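Local coordinates for periplasmic binding protein/LacI transcriptional regulator (Burkholderia graminis C4D1M, PDB 5HQJ), which binds D-arabinose and probably serves as the sugar-binding component of an ABC transporter, at residues A[41-52]-A[267-278]. Numbering follows the deposited sequence.
Sequences FFDDCNKGAKTA and QRPVTMGSLAVD. With 64K (alpha-D-arabinopyranose), chain B.
In the N-terminal lobe of this periplasmic binding protein fold, segments 42-52 and 269-278 of two longer helices pack face to face beside the sugar site, the segment axes only 6.4 Å apart and crossing at -39°. Glycines make that closeness possible: with no side chain at G48 or G273, the backbones come together, G48 C lying 3.7 Å from G273 C. The seam is stitched by CA-H...O contacts rather than conventional hydrogen bonds. G48 CA sits 3.4 Å from V270 O, nearly straight at 167° about the hydrogen, and in return G273 CA lies 3.5 Å from C45 O. A49 and A52 continue the small-residue surface; A49 CB meets CG2 of V277 at 3.6 Å. Along one margin a water bridges G48 O and S274 OG, and a second gives hydrogen bonds to A52 O and D278 OD1.

At the sugar end, with CG anti to the backbone N, the F41 ring reaches across at its far end, where CZ lies 3.7 Å from P269 CB. One face of that ring carries the arabinopyranose, whose C3 lies over the ring centre, 3.9 Å above its plane. The amide of Q267, turned 19° from the ring plane, passes close to F41 CE1 and donates from NE2 to sugar O2 (2.9 Å, nearly straight); T130 and D247 bind its OE1 and NE2.

P269 CG also rests on D44, whose carboxylate forms a salt bridge with K311 at the chain's C-terminus. The same residues also reach the parallel sheet: A49 touches Y60 of strand 59-62 and C45 touches Y115 of strand 111-115, where A276 meets L113.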
loop_
_atom_site.group_PDB
_atom_site.type_symbol
_atom_site.label_atom_id
_atom_site.label_comp_id
_atom_site.label_asym_id
_atom_site.label_seq_id
_atom_site.Cartn_x
_atom_site.Cartn_y
_atom_site.Cartn_z
ATOM N N PHE A 41 -2.439 5.125 -6.029
ATOM C CA PHE A 41 -2.147 3.697 -6.022
ATOM C C PHE A 41 -3.314 2.796 -6.430
ATOM O O PHE A 41 -3.100 1.782 -7.110
ATOM C CB PHE A 41 -1.660 3.320 -4.621
ATOM C CG PHE A 41 -1.448 1.832 -4.404
ATOM C CD1 PHE A 41 -0.254 1.206 -4.774
ATOM C CD2 PHE A 41 -2.418 1.084 -3.757
ATOM C CE1 PHE A 41 -0.044 -0.159 -4.519
ATOM C CE2 PHE A 41 -2.231 -0.261 -3.501
ATOM C CZ PHE A 41 -1.015 -0.896 -3.858
ATOM N N PHE A 42 -4.531 3.127 -5.998
ATOM C CA PHE A 42 -5.647 2.200 -6.155
ATOM C C PHE A 42 -6.254 2.152 -7.538
ATOM O O PHE A 42 -7.097 1.288 -7.787
ATOM C CB PHE A 42 -6.734 2.524 -5.126
ATOM C CG PHE A 42 -6.335 2.149 -3.736
ATOM C CD1 PHE A 42 -6.430 0.852 -3.327
ATOM C CD2 PHE A 42 -5.813 3.089 -2.879
ATOM C CE1 PHE A 42 -6.035 0.481 -2.021
ATOM C CE2 PHE A 42 -5.444 2.768 -1.557
ATOM C CZ PHE A 42 -5.525 1.454 -1.139
ATOM N N ASP A 43 -5.878 3.101 -8.397
ATOM C CA ASP A 43 -6.311 3.061 -9.792
ATOM C C ASP A 43 -5.925 1.716 -10.379
ATOM O O ASP A 43 -6.697 1.117 -11.121
ATOM C CB ASP A 43 -5.696 4.213 -10.599
ATOM C CG ASP A 43 -6.437 5.542 -10.400
ATOM O OD1 ASP A 43 -7.388 5.628 -9.579
ATOM O OD2 ASP A 43 -6.043 6.526 -11.077
ATOM N N ASP A 44 -4.750 1.202 -10.043
ATOM C CA ASP A 44 -4.329 -0.099 -10.580
ATOM C C ASP A 44 -5.194 -1.234 -10.032
ATOM O O ASP A 44 -5.472 -2.208 -10.729
ATOM C CB ASP A 44 -2.867 -0.407 -10.243
ATOM C CG ASP A 44 -1.852 0.197 -11.238
ATOM O OD1 ASP A 44 -2.196 0.425 -12.416
ATOM O OD2 ASP A 44 -0.682 0.408 -10.818
ATOM N N CYS A 45 -5.584 -1.143 -8.767
ATOM C CA CYS A 45 -6.427 -2.163 -8.185
ATOM C C CYS A 45 -7.787 -2.214 -8.855
ATOM O O CYS A 45 -8.316 -3.297 -9.147
ATOM C CB CYS A 45 -6.582 -1.886 -6.681
ATOM S SG CYS A 45 -5.037 -1.904 -5.728
ATOM N N ASN A 46 -8.350 -1.028 -9.086
ATOM C CA ASN A 46 -9.548 -0.878 -9.885
ATOM C C ASN A 46 -9.377 -1.505 -11.263
ATOM O O ASN A 46 -10.206 -2.304 -11.694
ATOM C CB ASN A 46 -9.900 0.610 -9.982
ATOM C CG ASN A 46 -11.313 0.861 -10.486
ATOM O OD1 ASN A 46 -12.121 -0.057 -10.612
ATOM N ND2 ASN A 46 -11.627 2.129 -10.719
ATOM N N LYS A 47 -8.321 -1.137 -11.982
ATOM C CA LYS A 47 -8.075 -1.732 -13.311
ATOM C C LYS A 47 -8.083 -3.278 -13.304
ATOM O O LYS A 47 -8.802 -3.920 -14.099
ATOM C CB LYS A 47 -6.753 -1.212 -13.855
ATOM C CG LYS A 47 -6.325 -1.858 -15.163
ATOM C CD LYS A 47 -5.035 -1.266 -15.656
ATOM C CE LYS A 47 -4.621 -1.910 -16.948
ATOM N NZ LYS A 47 -3.292 -1.421 -17.369
ATOM N N GLY A 48 -7.355 -3.870 -12.368
ATOM C CA GLY A 48 -7.241 -5.312 -12.302
ATOM C C GLY A 48 -8.572 -5.932 -11.900
ATOM O O GLY A 48 -8.976 -6.951 -12.428
ATOM N N ALA A 49 -9.278 -5.314 -10.958
ATOM C CA ALA A 49 -10.571 -5.860 -10.548
ATOM C C ALA A 49 -11.603 -5.765 -11.690
ATOM O O ALA A 49 -12.354 -6.711 -11.953
ATOM C CB ALA A 49 -11.069 -5.140 -9.289
ATOM N N LYS A 50 -11.624 -4.631 -12.375
ATOM C CA LYS A 50 -12.581 -4.385 -13.441
ATOM C C LYS A 50 -12.322 -5.367 -14.574
ATOM O O LYS A 50 -13.257 -5.971 -15.095
ATOM C CB LYS A 50 -12.477 -2.933 -13.901
ATOM C CG LYS A 50 -13.337 -2.559 -15.083
ATOM C CD LYS A 50 -14.811 -2.623 -14.773
ATOM C CE LYS A 50 -15.625 -2.130 -15.959
ATOM N NZ LYS A 50 -15.097 -0.846 -16.520
ATOM N N THR A 51 -11.051 -5.560 -14.932
ATOM C CA THR A 51 -10.675 -6.568 -15.931
ATOM C C THR A 51 -11.175 -7.976 -15.550
ATOM O O THR A 51 -11.807 -8.667 -16.358
ATOM C CB THR A 51 -9.160 -6.592 -16.112
ATOM O OG1 THR A 51 -8.718 -5.305 -16.548
ATOM C CG2 THR A 51 -8.769 -7.610 -17.157
ATOM N N ALA A 52 -10.957 -8.388 -14.308
ATOM C CA ALA A 52 -11.364 -9.729 -13.900
ATOM C C ALA A 52 -12.878 -9.871 -13.859
ATOM O O ALA A 52 -13.431 -10.918 -14.227
ATOM C CB ALA A 52 -10.776 -10.075 -12.552
ATOM N N GLN A 267 4.737 -3.057 -5.540
ATOM C CA GLN A 267 3.824 -4.127 -5.173
ATOM C C GLN A 267 3.149 -4.611 -6.474
ATOM O O GLN A 267 3.578 -4.215 -7.546
ATOM C CB GLN A 267 2.807 -3.629 -4.145
ATOM C CG GLN A 267 3.398 -2.912 -2.956
ATOM C CD GLN A 267 2.298 -2.511 -2.030
ATOM O OE1 GLN A 267 1.658 -3.350 -1.421
ATOM N NE2 GLN A 267 2.050 -1.197 -1.930
ATOM N N ARG A 268 2.144 -5.478 -6.373
ATOM C CA ARG A 268 1.376 -5.922 -7.520
ATOM C C ARG A 268 -0.113 -5.554 -7.359
ATOM O O ARG A 268 -0.946 -6.401 -7.146
ATOM C CB ARG A 268 1.580 -7.445 -7.732
ATOM C CG ARG A 268 3.007 -7.832 -8.121
ATOM C CD ARG A 268 3.101 -9.154 -8.829
ATOM N NE ARG A 268 4.430 -9.299 -9.411
ATOM C CZ ARG A 268 5.493 -9.724 -8.742
ATOM N NH1 ARG A 268 5.382 -10.066 -7.472
ATOM N NH2 ARG A 268 6.658 -9.810 -9.351
ATOM N N PRO A 269 -0.443 -4.245 -7.432
ATOM C CA PRO A 269 -1.824 -3.787 -7.189
ATOM C C PRO A 269 -2.839 -4.294 -8.239
ATOM O O PRO A 269 -3.996 -4.564 -7.931
ATOM C CB PRO A 269 -1.681 -2.245 -7.204
ATOM C CG PRO A 269 -0.403 -1.956 -7.946
ATOM C CD PRO A 269 0.498 -3.125 -7.598
ATOM N N VAL A 270 -2.408 -4.399 -9.500
ATOM C CA VAL A 270 -3.277 -4.895 -10.560
ATOM C C VAL A 270 -3.661 -6.333 -10.229
ATOM O O VAL A 270 -4.826 -6.704 -10.293
ATOM C CB VAL A 270 -2.594 -4.839 -11.960
ATOM C CG1 VAL A 270 -3.573 -5.272 -13.006
ATOM C CG2 VAL A 270 -2.150 -3.466 -12.256
ATOM N N THR A 271 -2.647 -7.153 -9.934
ATOM C CA THR A 271 -2.813 -8.536 -9.580
ATOM C C THR A 271 -3.695 -8.667 -8.319
ATOM O O THR A 271 -4.546 -9.557 -8.242
ATOM C CB THR A 271 -1.407 -9.234 -9.396
ATOM O OG1 THR A 271 -0.732 -9.340 -10.660
ATOM C CG2 THR A 271 -1.556 -10.607 -8.800
HETATM N N MSE A 272 -3.493 -7.814 -7.318
HETATM C CA MSE A 272 -4.384 -7.816 -6.154
HETATM C C MSE A 272 -5.857 -7.655 -6.541
HETATM O O MSE A 272 -6.715 -8.389 -6.056
HETATM C CB MSE A 272 -4.014 -6.711 -5.151
HETATM C CG MSE A 272 -2.696 -6.894 -4.400
HETATM SE SE MSE A 272 -2.503 -5.330 -3.287
HETATM C CE MSE A 272 -0.577 -5.143 -3.391
ATOM N N GLY A 273 -6.166 -6.683 -7.389
ATOM C CA GLY A 273 -7.558 -6.429 -7.753
ATOM C C GLY A 273 -8.131 -7.571 -8.558
ATOM O O GLY A 273 -9.288 -7.994 -8.390
ATOM N N SER A 274 -7.312 -8.112 -9.454
ATOM C CA SER A 274 -7.736 -9.244 -10.238
ATOM C C SER A 274 -8.053 -10.476 -9.373
ATOM O O SER A 274 -9.119 -11.105 -9.479
ATOM C CB SER A 274 -6.626 -9.580 -11.241
ATOM O OG SER A 274 -7.118 -10.470 -12.185
ATOM N N LEU A 275 -7.099 -10.832 -8.520
ATOM C CA LEU A 275 -7.296 -11.946 -7.584
ATOM C C LEU A 275 -8.446 -11.697 -6.638
ATOM O O LEU A 275 -9.200 -12.615 -6.328
ATOM C CB LEU A 275 -6.028 -12.191 -6.773
ATOM C CG LEU A 275 -4.869 -12.773 -7.578
ATOM C CD1 LEU A 275 -3.676 -12.775 -6.678
ATOM C CD2 LEU A 275 -5.153 -14.200 -8.161
ATOM N N ALA A 276 -8.604 -10.460 -6.195
ATOM C CA ALA A 276 -9.712 -10.163 -5.274
ATOM C C ALA A 276 -11.056 -10.537 -5.914
ATOM O O ALA A 276 -11.900 -11.199 -5.299
ATOM C CB ALA A 276 -9.698 -8.729 -4.884
ATOM N N VAL A 277 -11.269 -10.125 -7.157
ATOM C CA VAL A 277 -12.527 -10.451 -7.824
ATOM C C VAL A 277 -12.642 -11.945 -8.109
ATOM O O VAL A 277 -13.671 -12.575 -7.812
ATOM C CB VAL A 277 -12.684 -9.641 -9.123
ATOM C CG1 VAL A 277 -13.843 -10.140 -9.914
ATOM C CG2 VAL A 277 -12.883 -8.158 -8.797
ATOM N N ASP A 278 -11.583 -12.539 -8.660
ATOM C CA ASP A 278 -11.580 -13.958 -8.933
ATOM C C ASP A 278 -11.848 -14.841 -7.713
ATOM O O ASP A 278 -12.625 -15.799 -7.803
ATOM C CB ASP A 278 -10.255 -14.334 -9.576
ATOM C CG ASP A 278 -10.238 -14.050 -11.066
ATOM O OD1 ASP A 278 -11.327 -14.036 -11.691
ATOM O OD2 ASP A 278 -9.137 -13.859 -11.601
HETATM O O2 64K B . 0.022 -0.365 -0.086
HETATM C C2 64K B . -0.184 1.061 0.194
HETATM C C3 64K B . 0.517 1.832 -0.878
HETATM O O3 64K B . 1.905 1.788 -0.633
HETATM C C4 64K B . 0.131 3.307 -0.870
HETATM O O4 64K B . 0.629 3.987 0.297
HETATM C C5 64K B . -1.324 3.438 -0.870
HETATM O O5 64K B . -1.849 2.840 0.341
HETATM C C1 64K B . -1.654 1.372 0.189
HETATM O O1 64K B . -2.239 0.744 1.263
HETATM O O HOH W 1 -7.235 -8.631 -14.419
HETATM O O HOH W 2 -12.147 -13.406 -14.119
#